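PDB 6K2H: NreA from Staphylococcus aureus subsp. aureus, which is a GAF-domain signalling protein that probably senses nitrate by binding it. Local coordinates for residues G24-A29 and F122-G127. The protein carries 1 engineered substitution. Sequence-based numbering, arbitrary orientation.
Sequences GYDFAA and FGQRDG
Tyr25 lays one ring face over Phe122, whose CB stands almost on the ring normal, 3.4 Å from the centroid of the Tyr25 ring. The two rings themselves form an offset stack, planes 28° apart, and both side chains also touch Leu106 of strand 104-112; a flat aromatic ring suits Tyr25 because it offers a broad face to the CB and ring of Phe122. Gln124 crosses Tyr25 at about a right angle. A bend at chi2 (-72°) sets its CD beside Tyr25 CD1 and points OE1 at the backbone N of Asp26, 3.0 Å away, while NE2 bonds Pro129 O. Strands 27-33 and 115-124 are antiparallel neighbours in the GAF-domain sheet, with Phe27 and Gly123 a hydrogen-bonded pair; Asp26 and Phe27 both face Gly123 in a classic beta bulge. Glycine suits position 123, where a CB would lie tight against Phe27 CD2. Asp26, short and charged, reaches across with OD2, whose anti lone pair accepts the backbone N of Arg125 at 2.9 Å; OD1 pairs with Arg128. The extended Arg125 chain carries its guanidinium back to Phe27, NH2 3.5 Å from CD1 of that ring with the planes 65° apart, and there NH2 also forms a salt bridge with Glu100.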
loop_
_atom_site.group_PDB
_atom_site.type_symbol
_atom_site.label_atom_id
_atom_site.label_comp_id
_atom_site.label_asym_id
_atom_site.label_seq_id
_atom_site.Cartn_x
_atom_site.Cartn_y
_atom_site.Cartn_z
ATOM N N GLY A 24 -10.810 3.439 9.274
ATOM C CA GLY A 24 -10.453 2.804 10.467
ATOM C C GLY A 24 -9.068 2.210 10.521
ATOM O O GLY A 24 -8.837 1.385 11.320
ATOM N N TYR A 25 -8.170 2.704 9.701
ATOM C CA TYR A 25 -6.803 2.149 9.569
ATOM C C TYR A 25 -5.763 2.863 10.344
ATOM O O TYR A 25 -5.737 4.096 10.431
ATOM C CB TYR A 25 -6.420 1.977 8.089
ATOM C CG TYR A 25 -7.038 0.715 7.459
ATOM C CD1 TYR A 25 -6.469 -0.559 7.648
ATOM C CD2 TYR A 25 -8.195 0.785 6.753
ATOM C CE1 TYR A 25 -7.036 -1.698 7.063
ATOM C CE2 TYR A 25 -8.780 -0.321 6.172
ATOM C CZ TYR A 25 -8.220 -1.548 6.305
ATOM O OH TYR A 25 -8.826 -2.626 5.739
ATOM N N ASP A 26 -4.785 2.094 10.820
ATOM C CA ASP A 26 -3.679 2.685 11.492
ATOM C C ASP A 26 -2.710 3.367 10.503
ATOM O O ASP A 26 -1.927 4.218 10.889
ATOM C CB ASP A 26 -2.916 1.649 12.293
ATOM C CG ASP A 26 -3.745 1.092 13.473
ATOM O OD1 ASP A 26 -4.706 1.802 13.915
ATOM O OD2 ASP A 26 -3.466 -0.054 13.912
ATOM N N PHE A 27 -2.680 2.846 9.281
ATOM C CA PHE A 27 -1.714 3.299 8.293
ATOM C C PHE A 27 -2.320 3.244 6.901
ATOM O O PHE A 27 -3.138 2.332 6.560
ATOM C CB PHE A 27 -0.504 2.318 8.329
ATOM C CG PHE A 27 0.573 2.636 7.327
ATOM C CD1 PHE A 27 1.393 3.741 7.491
ATOM C CD2 PHE A 27 0.768 1.862 6.213
ATOM C CE1 PHE A 27 2.375 4.069 6.589
ATOM C CE2 PHE A 27 1.758 2.199 5.293
ATOM C CZ PHE A 27 2.553 3.306 5.476
ATOM N N ALA A 28 -1.912 4.149 6.035
ATOM C CA ALA A 28 -2.244 3.971 4.578
ATOM C C ALA A 28 -1.094 4.523 3.728
ATOM O O ALA A 28 -0.341 5.382 4.206
ATOM C CB ALA A 28 -3.606 4.633 4.208
ATOM N N ALA A 29 -0.958 4.072 2.488
ATOM C CA ALA A 29 0.129 4.522 1.643
ATOM C C ALA A 29 -0.285 4.403 0.207
ATOM O O ALA A 29 -1.118 3.524 -0.134
ATOM C CB ALA A 29 1.369 3.740 1.933
ATOM N N PHE A 122 -3.732 -0.203 2.732
ATOM C CA PHE A 122 -4.288 0.044 4.082
ATOM C C PHE A 122 -3.598 -0.941 5.006
ATOM O O PHE A 122 -3.509 -2.163 4.716
ATOM C CB PHE A 122 -5.810 -0.184 4.096
ATOM C CG PHE A 122 -6.583 0.856 3.325
ATOM C CD1 PHE A 122 -6.778 2.107 3.907
ATOM C CD2 PHE A 122 -7.192 0.564 2.139
ATOM C CE1 PHE A 122 -7.526 3.073 3.228
ATOM C CE2 PHE A 122 -7.962 1.513 1.466
ATOM C CZ PHE A 122 -8.125 2.768 2.025
ATOM N N GLY A 123 -3.080 -0.441 6.115
ATOM C CA GLY A 123 -2.407 -1.302 7.085
ATOM C C GLY A 123 -2.856 -1.162 8.533
ATOM O O GLY A 123 -3.189 -0.061 8.949
ATOM N N GLN A 124 -2.918 -2.267 9.256
ATOM C CA GLN A 124 -3.150 -2.246 10.704
ATOM C C GLN A 124 -1.886 -2.561 11.453
ATOM O O GLN A 124 -1.025 -3.336 10.955
ATOM C CB GLN A 124 -4.230 -3.244 11.127
ATOM C CG GLN A 124 -5.588 -3.001 10.465
ATOM C CD GLN A 124 -6.323 -1.792 10.971
ATOM O OE1 GLN A 124 -5.757 -0.703 11.123
ATOM N NE2 GLN A 124 -7.621 -1.964 11.261
ATOM N N ARG A 125 -1.822 -2.052 12.684
ATOM C CA ARG A 125 -0.785 -2.416 13.617
ATOM C C ARG A 125 -1.397 -3.118 14.818
ATOM O O ARG A 125 -2.598 -3.134 15.012
ATOM C CB ARG A 125 -0.055 -1.149 14.100
ATOM C CG ARG A 125 0.683 -0.475 12.937
ATOM C CD ARG A 125 1.736 0.508 13.437
ATOM N NE ARG A 125 2.123 1.380 12.333
ATOM C CZ ARG A 125 1.530 2.534 12.014
ATOM N NH1 ARG A 125 0.532 3.039 12.748
ATOM N NH2 ARG A 125 1.923 3.154 10.917
ATOM N N ASP A 126 -0.541 -3.736 15.600
ATOM C CA ASP A 126 -0.886 -4.235 16.985
ATOM C C ASP A 126 -1.956 -5.296 16.957
ATOM O O ASP A 126 -2.645 -5.516 17.963
ATOM C CB ASP A 126 -1.299 -3.102 17.944
ATOM C CG ASP A 126 -0.244 -2.000 18.022
ATOM O OD1 ASP A 126 0.908 -2.354 18.362
ATOM O OD2 ASP A 126 -0.599 -0.813 17.804
ATOM N N GLY A 127 -2.117 -5.945 15.785
ATOM C CA GLY A 127 -3.099 -7.058 15.693
ATOM C C GLY A 127 -4.506 -6.643 15.448
ATOM O O GLY A 127 -5.423 -7.490 15.527
#